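Local structure of proto-oncogene tyrosine-protein kinase receptor Ret (Danio rerio, 7AMK) at residues A[141-146]-A[227-232]; A[264-269]-A[309-314]; A[198-203]-A[221-226]. The protein is a receptor tyrosine kinase whose calcium-binding, cadherin-like extracellular domains take part in assembly with the ligand GDNF and its co-receptor GFR alpha 1. The protein carries 4 engineered substitutions. One frame throughout, in Å; residues are numbered along the deposited sequence.

Contact 1. Residues A[141-146]-A[227-232]; sequences TENREP and YDEDDN. With CA (calcium ion), chain M; CA (calcium ion), chain L; CA (calcium ion), chain N.
Glu142 reaches across to 227-232 and ends between two calcium ions. Its CB lies 3.7 Å from the Tyr227 carbonyl oxygen, CG touches the same oxygen, and the carboxylate is shared by both metals. OE1 binds the calcium of chain L, while OE2 binds the calcium of chain M at 2.4 Å and also accepts the Glu229 backbone N-H on its anti lone pair (Glu229 N to Glu142 OE2 2.8 Å, 169°). With CG between the backbone N and carbonyl carbon (chi1 64°), the extended chain carries the carboxylate to the metals. Asp231 comes from the opposite direction and bridges the same pair, OD1 to the calcium of chain M and OD2 to that of chain L. As at the junctions of classical cadherins, calcium ions sit between successive domains: 227-232 also puts Asp228 OD1 and Glu229 O on the chain M ion and Asp230 OD1 and Asn232 O on the chain N ion. Asp228 is also held by Arg195. Asp194 and Glu196 complete the chain L ion, Glu196 and Asp265 the chain M ion, and Asp263, Asp265, Asn277 and Asp341 the chain N ion. Asn143 ND2 uses both N-H groups in its amide plane, one to Glu229 OE2 (2.7 Å) and one to Asp231 OD2 (2.8 Å), fixing its amide. Glu229 OE1 takes a salt bridge from Arg144 NH1 at 2.7 Å, met from above the carboxylate plane, while Thr141 CG2 lies over one guanidinium face. At the start of the segment, Glu142 N donates to Tyr227 O at 2.9 Å.

Contact 2. Residues A[264-269]-A[309-314]; sequences RDTTPV and NVRGTV. With CA (calcium ion), chain N; CA (calcium ion), chain M.
Thr313 OG1 stands anti to its own carbonyl carbon (chi1 -51°), and Thr267 OG1 takes the same place on its residue (chi1 -54°), which brings the two hydroxyls together with their side chains crossing at about a right angle. Thr267 OG1 donates to Thr313 OG1 at 2.9 Å, and Thr313 OG1 in turn donates to Asp265 O, also at 2.9 Å and in the carbonyl plane. This pair of bonds ties strand 312-321 of the third cadherin-like domain to the calcium-binding loop that follows strand 255-263. Asp265, whose carbonyl is gripped here, points its CB away from 309-314, and its carboxylate bridges two calcium ions, OD1 on that of chain M and OD2 on that of chain N. An alanine in place of Thr313 is likely to leave the Asp265 carbonyl without this donor and the Thr267 hydroxyl without its acceptor. Further along, Thr266 CG2 lies 3.7 Å above one face of the Arg311 guanidinium, offset toward its rim, and touches Arg311 O. The guanidinium is salt-bridged through NH1 to Glu199. At Gly312 the two backbones run close: its CA lies 3.4 Å from Arg264 O.

Contact 3. Residues A[198-203]-A[221-226]; sequences KEVYHL and SLHVNI
Tyr201 and Val224 form a hydrogen-bonded antiparallel pair, with Tyr201 N donating to Val224 O at 2.9 Å and 163°. Leu203 and Leu222 make the next such pair: Leu203 N to Leu222 O is 2.6 Å, and Leu222 N returns a bond to Leu203 O at 2.7 Å. At the other end Ile226 N reaches Glu199 O at 2.9 Å, but from well above the carbonyl plane, where segment 198-203 leaves the regular strand. A water also donates to Glu199 O and to Asn225 OD1, joining that backbone carbonyl to a side-chain amide. Alternating with these are the non-hydrogen-bonded pairs Val200 with Asn225 and His202 with His223, their side chains on the sheet face away from Tyr201 and Leu203. On that face Val200 CG1 packs obliquely against the His223 ring, 3.5 Å from ND1, and the side chains of His202 and His223 run side by side, their rings oblique, planes 66° apart. The His223 ring stands between its backbone N and carbonyl carbon (chi1 69°), which tips it toward Val200, and Asn225 CG meets its edge in plane. Around Tyr201 the contacts are apolar: Ile226 presents CG1 and CD1 to the ring edge, CD1 3.8 Å from Tyr201 CD1, while Lys198 CD lies over one ring face, near its rim. Leu203 CD1 meets Val224 CG2 at 3.7 Å. The pairing is part of the hairpin 200-210/215-227 in the second cadherin-like domain. Strand 215-227 also pairs in parallel with strand 139-141, whose Ile140 packs on Val224 and Ile226, and Phe178 of strand 178-181 meets Tyr201 edge-to-face and lies against Leu203 and Val224.

Both segments of contact 3 fall between the two of contact 1 along the chain, and contact 2 follows. Strand 215-227 runs from contact 3 straight into the calcium-binding linker of contact 1, their centres about 15 Å apart. The centre of contact 2 lies about 14 Å from that of contact 1, in the next domain, and the two share the calcium ions of chains M and N; the Asn232 N to Asp265 OD2 distance of 2.8 Å is a probable hydrogen bond. Contacts 2 and 3, about 19 Å apart between centres, are joined by one salt bridge. Metals and this charge pair thus join the second and third cadherin-like domains, consistent with a stiffened junction.

Contact 1. Residues A[141-146]-A[227-232]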
loop_
_atom_site.group_PDB
_atom_site.type_symbol
_atom_site.label_atom_id
_atom_site.label_comp_id
_atom_site.label_asym_id
_atom_site.label_seq_id
_atom_site.Cartn_x
_atom_site.Cartn_y
_atom_site.Cartn_z
ATOM N N THR A 141 37.834 17.614 -2.643
ATOM C CA THR A 141 36.817 17.338 -1.646
ATOM C C THR A 141 36.658 18.557 -0.748
ATOM O O THR A 141 37.611 19.302 -0.520
ATOM C CB THR A 141 37.166 16.098 -0.822
ATOM O OG1 THR A 141 37.332 14.992 -1.708
ATOM C CG2 THR A 141 36.034 15.757 0.189
ATOM N N GLU A 142 35.432 18.770 -0.273
ATOM C CA GLU A 142 35.162 19.874 0.643
ATOM C C GLU A 142 35.986 19.708 1.928
ATOM O O GLU A 142 36.522 18.634 2.223
ATOM C CB GLU A 142 33.656 19.936 0.936
ATOM C CG GLU A 142 33.127 18.708 1.651
ATOM C CD GLU A 142 31.746 18.890 2.248
ATOM O OE1 GLU A 142 31.270 20.036 2.406
ATOM O OE2 GLU A 142 31.135 17.852 2.556
ATOM N N ASN A 143 36.129 20.806 2.671
ATOM C CA ASN A 143 36.757 20.803 4.016
ATOM C C ASN A 143 38.199 20.290 3.996
ATOM O O ASN A 143 38.624 19.557 4.893
ATOM C CB ASN A 143 35.952 19.974 5.020
ATOM C CG ASN A 143 34.509 20.395 5.108
ATOM O OD1 ASN A 143 34.177 21.561 4.927
ATOM N ND2 ASN A 143 33.631 19.434 5.380
ATOM N N ARG A 144 38.962 20.670 2.976
ATOM C CA ARG A 144 40.325 20.186 2.809
ATOM C C ARG A 144 41.296 21.351 2.691
ATOM O O ARG A 144 40.924 22.464 2.312
ATOM C CB ARG A 144 40.476 19.299 1.561
ATOM C CG ARG A 144 39.811 17.966 1.647
ATOM C CD ARG A 144 40.458 17.107 2.703
ATOM N NE ARG A 144 39.904 15.757 2.669
ATOM C CZ ARG A 144 38.836 15.375 3.355
ATOM N NH1 ARG A 144 38.194 16.211 4.148
ATOM N NH2 ARG A 144 38.403 14.121 3.244
ATOM N N GLU A 145 42.561 21.033 2.940
ATOM C CA GLU A 145 43.642 22.007 2.941
ATOM C C GLU A 145 43.886 22.592 1.544
ATOM O O GLU A 145 44.035 21.845 0.566
ATOM C CB GLU A 145 44.923 21.341 3.458
ATOM C CG GLU A 145 46.227 21.921 2.899
ATOM C CD GLU A 145 47.305 22.081 3.976
ATOM O OE1 GLU A 145 46.942 22.401 5.129
ATOM O OE2 GLU A 145 48.507 21.902 3.673
ATOM N N PRO A 146 43.975 23.914 1.431
ATOM C CA PRO A 146 44.312 24.542 0.143
ATOM C C PRO A 146 45.624 24.009 -0.420
ATOM O O PRO A 146 46.489 23.514 0.308
ATOM C CB PRO A 146 44.444 26.032 0.491
ATOM C CG PRO A 146 43.850 26.196 1.877
ATOM C CD PRO A 146 43.923 24.865 2.556
ATOM N N TYR A 227 33.710 17.365 -4.218
ATOM C CA TYR A 227 33.239 16.118 -3.635
ATOM C C TYR A 227 32.799 16.310 -2.191
ATOM O O TYR A 227 33.321 17.150 -1.457
ATOM C CB TYR A 227 34.322 15.044 -3.691
ATOM C CG TYR A 227 34.560 14.499 -5.074
ATOM C CD1 TYR A 227 33.831 14.958 -6.169
ATOM C CD2 TYR A 227 35.492 13.502 -5.282
ATOM C CE1 TYR A 227 34.050 14.441 -7.454
ATOM C CE2 TYR A 227 35.715 12.978 -6.537
ATOM C CZ TYR A 227 35.008 13.451 -7.617
ATOM O OH TYR A 227 35.282 12.916 -8.848
ATOM N N ASP A 228 31.837 15.502 -1.793
ATOM C CA ASP A 228 31.143 15.634 -0.527
ATOM C C ASP A 228 31.814 14.768 0.518
ATOM O O ASP A 228 32.345 13.697 0.225
ATOM C CB ASP A 228 29.680 15.205 -0.692
ATOM C CG ASP A 228 28.846 15.491 0.509
ATOM O OD1 ASP A 228 28.722 16.665 0.858
ATOM O OD2 ASP A 228 28.284 14.544 1.088
ATOM N N GLU A 229 31.762 15.223 1.757
ATOM C CA GLU A 229 32.087 14.354 2.873
ATOM C C GLU A 229 30.943 14.421 3.874
ATOM O O GLU A 229 30.057 15.272 3.777
ATOM C CB GLU A 229 33.428 14.730 3.508
ATOM C CG GLU A 229 33.388 15.925 4.376
ATOM C CD GLU A 229 34.722 16.141 5.090
ATOM O OE1 GLU A 229 35.670 15.386 4.788
ATOM O OE2 GLU A 229 34.829 17.056 5.947
ATOM N N ASP A 230 30.952 13.500 4.831
ATOM C CA ASP A 230 29.867 13.370 5.802
ATOM C C ASP A 230 30.144 14.385 6.904
ATOM O O ASP A 230 30.882 14.125 7.851
ATOM C CB ASP A 230 29.778 11.931 6.317
ATOM C CG ASP A 230 28.642 11.712 7.342
ATOM O OD1 ASP A 230 27.833 12.621 7.615
ATOM O OD2 ASP A 230 28.582 10.593 7.881
ATOM N N ASP A 231 29.565 15.578 6.762
ATOM C CA ASP A 231 29.816 16.648 7.724
ATOM C C ASP A 231 28.512 17.289 8.192
ATOM O O ASP A 231 28.523 18.430 8.667
ATOM C CB ASP A 231 30.784 17.702 7.144
ATOM C CG ASP A 231 30.186 18.481 5.941
ATOM O OD1 ASP A 231 29.059 18.182 5.495
ATOM O OD2 ASP A 231 30.856 19.415 5.455
ATOM N N ASN A 232 27.395 16.580 8.054
ATOM C CA ASN A 232 26.107 17.048 8.537
ATOM C C ASN A 232 25.407 15.906 9.255
ATOM O O ASN A 232 25.348 14.791 8.736
ATOM C CB ASN A 232 25.235 17.572 7.393
ATOM C CG ASN A 232 25.782 18.857 6.789
ATOM O OD1 ASN A 232 25.451 19.955 7.239
ATOM N ND2 ASN A 232 26.628 18.722 5.769
HETATM CA CA CA M . 28.909 17.309 3.203
HETATM CA CA CA L . 30.005 20.971 4.048
HETATM CA CA CA N . 25.592 13.121 7.229
HETATM O O HOH W 1 28.609 21.773 5.744
HETATM O O HOH W 2 31.901 22.154 4.699
#

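Contact 2. Residues A[264-269]-A[309-314]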
loop_
_atom_site.group_PDB
_atom_site.type_symbol
_atom_site.label_atom_id
_atom_site.label_comp_id
_atom_site.label_asym_id
_atom_site.label_seq_id
_atom_site.Cartn_x
_atom_site.Cartn_y
_atom_site.Cartn_z
ATOM N N ARG A 264 21.811 16.570 5.083
ATOM C CA ARG A 264 22.211 17.431 3.975
ATOM C C ARG A 264 23.317 16.830 3.120
ATOM O O ARG A 264 23.505 17.271 1.977
ATOM C CB ARG A 264 22.638 18.798 4.503
ATOM C CG ARG A 264 21.484 19.518 5.168
ATOM C CD ARG A 264 21.816 20.958 5.535
ATOM N NE ARG A 264 20.653 21.598 6.151
ATOM C CZ ARG A 264 19.656 22.171 5.486
ATOM N NH1 ARG A 264 19.654 22.244 4.163
ATOM N NH2 ARG A 264 18.633 22.684 6.169
ATOM N N ASP A 265 24.043 15.844 3.637
ATOM C CA ASP A 265 25.067 15.157 2.865
ATOM C C ASP A 265 24.439 14.226 1.821
ATOM O O ASP A 265 23.320 13.729 1.980
ATOM C CB ASP A 265 25.980 14.350 3.786
ATOM C CG ASP A 265 26.678 15.212 4.812
ATOM O OD1 ASP A 265 27.134 16.314 4.443
ATOM O OD2 ASP A 265 26.760 14.809 5.996
ATOM N N THR A 266 25.181 13.991 0.746
ATOM C CA THR A 266 24.784 13.070 -0.311
ATOM C C THR A 266 25.158 11.639 0.048
ATOM O O THR A 266 26.007 11.380 0.904
ATOM C CB THR A 266 25.458 13.433 -1.648
ATOM O OG1 THR A 266 26.843 13.084 -1.587
ATOM C CG2 THR A 266 25.331 14.921 -1.922
ATOM N N THR A 267 24.514 10.707 -0.640
ATOM C CA THR A 267 24.653 9.282 -0.462
ATOM C C THR A 267 24.526 8.654 -1.840
ATOM O O THR A 267 23.682 9.088 -2.637
ATOM C CB THR A 267 23.571 8.677 0.449
ATOM O OG1 THR A 267 23.532 9.374 1.699
ATOM C CG2 THR A 267 23.885 7.199 0.704
ATOM N N PRO A 268 25.322 7.634 -2.149
ATOM C CA PRO A 268 25.128 6.931 -3.421
ATOM C C PRO A 268 23.744 6.292 -3.466
ATOM O O PRO A 268 23.130 5.991 -2.435
ATOM C CB PRO A 268 26.252 5.885 -3.432
ATOM C CG PRO A 268 27.263 6.401 -2.420
ATOM C CD PRO A 268 26.435 7.071 -1.364
ATOM N N VAL A 269 23.249 6.117 -4.693
ATOM C CA VAL A 269 21.890 5.642 -4.919
ATOM C C VAL A 269 21.630 4.360 -4.129
ATOM O O VAL A 269 22.483 3.469 -4.031
ATOM C CB VAL A 269 21.666 5.445 -6.431
ATOM C CG1 VAL A 269 20.338 4.765 -6.703
ATOM C CG2 VAL A 269 21.765 6.788 -7.150
ATOM N N ASN A 309 17.440 23.427 -2.900
ATOM C CA ASN A 309 18.000 23.090 -4.214
ATOM C C ASN A 309 19.468 22.683 -4.094
ATOM O O ASN A 309 20.305 23.044 -4.925
ATOM C CB ASN A 309 17.825 24.245 -5.207
ATOM C CG ASN A 309 17.760 23.776 -6.650
ATOM N N VAL A 310 19.781 21.940 -3.033
ATOM C CA VAL A 310 21.094 21.345 -2.818
ATOM C C VAL A 310 20.892 19.870 -2.513
ATOM O O VAL A 310 20.100 19.518 -1.632
ATOM C CB VAL A 310 21.864 22.015 -1.666
ATOM C CG1 VAL A 310 23.088 21.178 -1.311
ATOM C CG2 VAL A 310 22.257 23.439 -2.045
ATOM N N ARG A 311 21.613 19.017 -3.235
ATOM C CA ARG A 311 21.443 17.578 -3.093
ATOM C C ARG A 311 21.743 17.139 -1.667
ATOM O O ARG A 311 22.809 17.430 -1.123
ATOM C CB ARG A 311 22.353 16.837 -4.067
ATOM C CG ARG A 311 22.038 17.122 -5.544
ATOM C CD ARG A 311 23.189 16.693 -6.448
ATOM N NE ARG A 311 23.480 15.277 -6.277
ATOM C CZ ARG A 311 24.658 14.792 -5.908
ATOM N NH1 ARG A 311 25.713 15.573 -5.755
ATOM N NH2 ARG A 311 24.778 13.485 -5.686
ATOM N N GLY A 312 20.787 16.446 -1.066
ATOM C CA GLY A 312 21.009 15.729 0.173
ATOM C C GLY A 312 20.262 14.407 0.150
ATOM O O GLY A 312 19.903 13.906 -0.929
ATOM N N THR A 313 20.014 13.844 1.333
ATOM C CA THR A 313 19.390 12.535 1.479
ATOM C C THR A 313 18.163 12.645 2.372
ATOM O O THR A 313 18.195 13.300 3.425
ATOM C CB THR A 313 20.392 11.512 2.069
ATOM O OG1 THR A 313 21.610 11.546 1.304
ATOM C CG2 THR A 313 19.826 10.086 2.055
ATOM N N VAL A 314 17.083 12.007 1.938
ATOM C CA VAL A 314 15.856 11.859 2.711
ATOM C C VAL A 314 15.734 10.395 3.115
ATOM O O VAL A 314 15.759 9.503 2.253
ATOM C CB VAL A 314 14.629 12.316 1.908
ATOM C CG1 VAL A 314 13.345 12.106 2.703
ATOM C CG2 VAL A 314 14.768 13.764 1.536
HETATM CA CA CA N . 25.592 13.121 7.229
HETATM CA CA CA M . 28.909 17.309 3.203
HETATM O O HOH W 3 21.745 19.411 1.189
#

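Contact 3. Residues A[198-203]-A[221-226]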
loop_
_atom_site.group_PDB
_atom_site.type_symbol
_atom_site.label_atom_id
_atom_site.label_comp_id
_atom_site.label_asym_id
_atom_site.label_seq_id
_atom_site.Cartn_x
_atom_site.Cartn_y
_atom_site.Cartn_z
ATOM N N LYS A 198 28.337 25.062 -2.637
ATOM C CA LYS A 198 28.542 25.018 -4.076
ATOM C C LYS A 198 29.244 23.714 -4.445
ATOM O O LYS A 198 30.266 23.378 -3.842
ATOM C CB LYS A 198 29.367 26.236 -4.516
ATOM C CG LYS A 198 28.912 26.821 -5.858
ATOM C CD LYS A 198 29.850 27.933 -6.329
ATOM C CE LYS A 198 29.324 28.575 -7.606
ATOM N NZ LYS A 198 30.267 29.588 -8.146
ATOM N N GLU A 199 28.691 22.983 -5.422
ATOM C CA GLU A 199 29.211 21.685 -5.844
ATOM C C GLU A 199 30.081 21.756 -7.091
ATOM O O GLU A 199 30.717 20.755 -7.423
ATOM C CB GLU A 199 28.062 20.686 -6.126
ATOM C CG GLU A 199 26.937 20.625 -5.052
ATOM C CD GLU A 199 25.969 19.466 -5.276
ATOM O OE1 GLU A 199 26.432 18.358 -5.650
ATOM O OE2 GLU A 199 24.741 19.666 -5.081
ATOM N N VAL A 200 30.096 22.888 -7.795
ATOM C CA VAL A 200 30.850 23.064 -9.038
ATOM C C VAL A 200 31.319 24.510 -9.103
ATOM O O VAL A 200 30.502 25.433 -9.023
ATOM C CB VAL A 200 30.008 22.764 -10.296
ATOM C CG1 VAL A 200 30.845 23.041 -11.546
ATOM C CG2 VAL A 200 29.467 21.335 -10.333
ATOM N N TYR A 201 32.612 24.729 -9.260
ATOM C CA TYR A 201 33.100 26.078 -9.493
ATOM C C TYR A 201 33.438 26.241 -10.968
ATOM O O TYR A 201 34.212 25.462 -11.524
ATOM C CB TYR A 201 34.307 26.386 -8.624
ATOM C CG TYR A 201 33.970 26.722 -7.196
ATOM C CD1 TYR A 201 33.818 25.725 -6.240
ATOM C CD2 TYR A 201 33.821 28.045 -6.803
ATOM C CE1 TYR A 201 33.504 26.029 -4.966
ATOM C CE2 TYR A 201 33.532 28.364 -5.526
ATOM C CZ TYR A 201 33.372 27.359 -4.596
ATOM O OH TYR A 201 33.109 27.708 -3.291
ATOM N N HIS A 202 32.843 27.245 -11.593
ATOM C CA HIS A 202 33.154 27.602 -12.967
ATOM C C HIS A 202 34.306 28.591 -12.978
ATOM O O HIS A 202 34.275 29.605 -12.270
ATOM C CB HIS A 202 31.939 28.206 -13.667
ATOM C CG HIS A 202 30.812 27.238 -13.858
ATOM N ND1 HIS A 202 30.841 26.239 -14.813
ATOM C CD2 HIS A 202 29.631 27.102 -13.205
ATOM C CE1 HIS A 202 29.720 25.539 -14.747
ATOM N NE2 HIS A 202 28.969 26.042 -13.783
ATOM N N LEU A 203 35.328 28.274 -13.754
ATOM C CA LEU A 203 36.546 29.062 -13.822
ATOM C C LEU A 203 36.818 29.405 -15.277
ATOM O O LEU A 203 36.518 28.618 -16.187
ATOM C CB LEU A 203 37.760 28.305 -13.218
ATOM C CG LEU A 203 37.674 27.895 -11.733
ATOM C CD1 LEU A 203 38.959 27.165 -11.228
ATOM C CD2 LEU A 203 37.425 29.133 -10.876
ATOM N N SER A 221 37.575 28.110 -20.594
ATOM C CA SER A 221 36.572 27.863 -19.568
ATOM C C SER A 221 36.724 26.454 -18.995
ATOM O O SER A 221 36.772 25.488 -19.753
ATOM C CB SER A 221 35.182 28.024 -20.175
ATOM O OG SER A 221 34.201 28.018 -19.175
ATOM N N LEU A 222 36.816 26.330 -17.671
ATOM C CA LEU A 222 36.759 25.012 -17.061
ATOM C C LEU A 222 36.008 25.095 -15.735
ATOM O O LEU A 222 35.532 26.158 -15.329
ATOM C CB LEU A 222 38.158 24.418 -16.897
ATOM C CG LEU A 222 39.064 25.018 -15.829
ATOM C CD1 LEU A 222 40.225 24.077 -15.511
ATOM C CD2 LEU A 222 39.561 26.378 -16.313
ATOM N N HIS A 223 35.880 23.956 -15.059
ATOM C CA HIS A 223 35.212 23.974 -13.767
ATOM C C HIS A 223 35.773 22.878 -12.888
ATOM O O HIS A 223 36.291 21.865 -13.378
ATOM C CB HIS A 223 33.693 23.826 -13.909
ATOM C CG HIS A 223 33.251 22.479 -14.379
ATOM N ND1 HIS A 223 33.163 21.390 -13.532
ATOM C CD2 HIS A 223 32.832 22.048 -15.589
ATOM C CE1 HIS A 223 32.718 20.347 -14.205
ATOM N NE2 HIS A 223 32.515 20.716 -15.457
ATOM N N VAL A 224 35.660 23.090 -11.578
ATOM C CA VAL A 224 36.190 22.181 -10.568
ATOM C C VAL A 224 35.003 21.528 -9.861
ATOM O O VAL A 224 34.088 22.223 -9.409
ATOM C CB VAL A 224 37.114 22.914 -9.570
ATOM C CG1 VAL A 224 37.638 21.952 -8.505
ATOM C CG2 VAL A 224 38.294 23.689 -10.300
ATOM N N ASN A 225 35.004 20.202 -9.792
ATOM C CA ASN A 225 33.945 19.495 -9.088
ATOM C C ASN A 225 34.299 19.408 -7.607
ATOM O O ASN A 225 35.464 19.238 -7.262
ATOM C CB ASN A 225 33.739 18.091 -9.662
ATOM C CG ASN A 225 33.235 18.100 -11.120
ATOM O OD1 ASN A 225 32.109 18.495 -11.394
ATOM N ND2 ASN A 225 34.070 17.641 -12.039
ATOM N N ILE A 226 33.307 19.601 -6.733
ATOM C CA ILE A 226 33.519 19.528 -5.283
ATOM C C ILE A 226 32.880 18.247 -4.766
ATOM O O ILE A 226 31.656 18.064 -4.869
ATOM C CB ILE A 226 32.957 20.747 -4.533
ATOM C CG1 ILE A 226 33.447 22.092 -5.129
ATOM C CG2 ILE A 226 33.319 20.641 -3.046
ATOM C CD1 ILE A 226 34.973 22.327 -5.132
HETATM O O HOH W 4 30.456 18.393 -8.885
#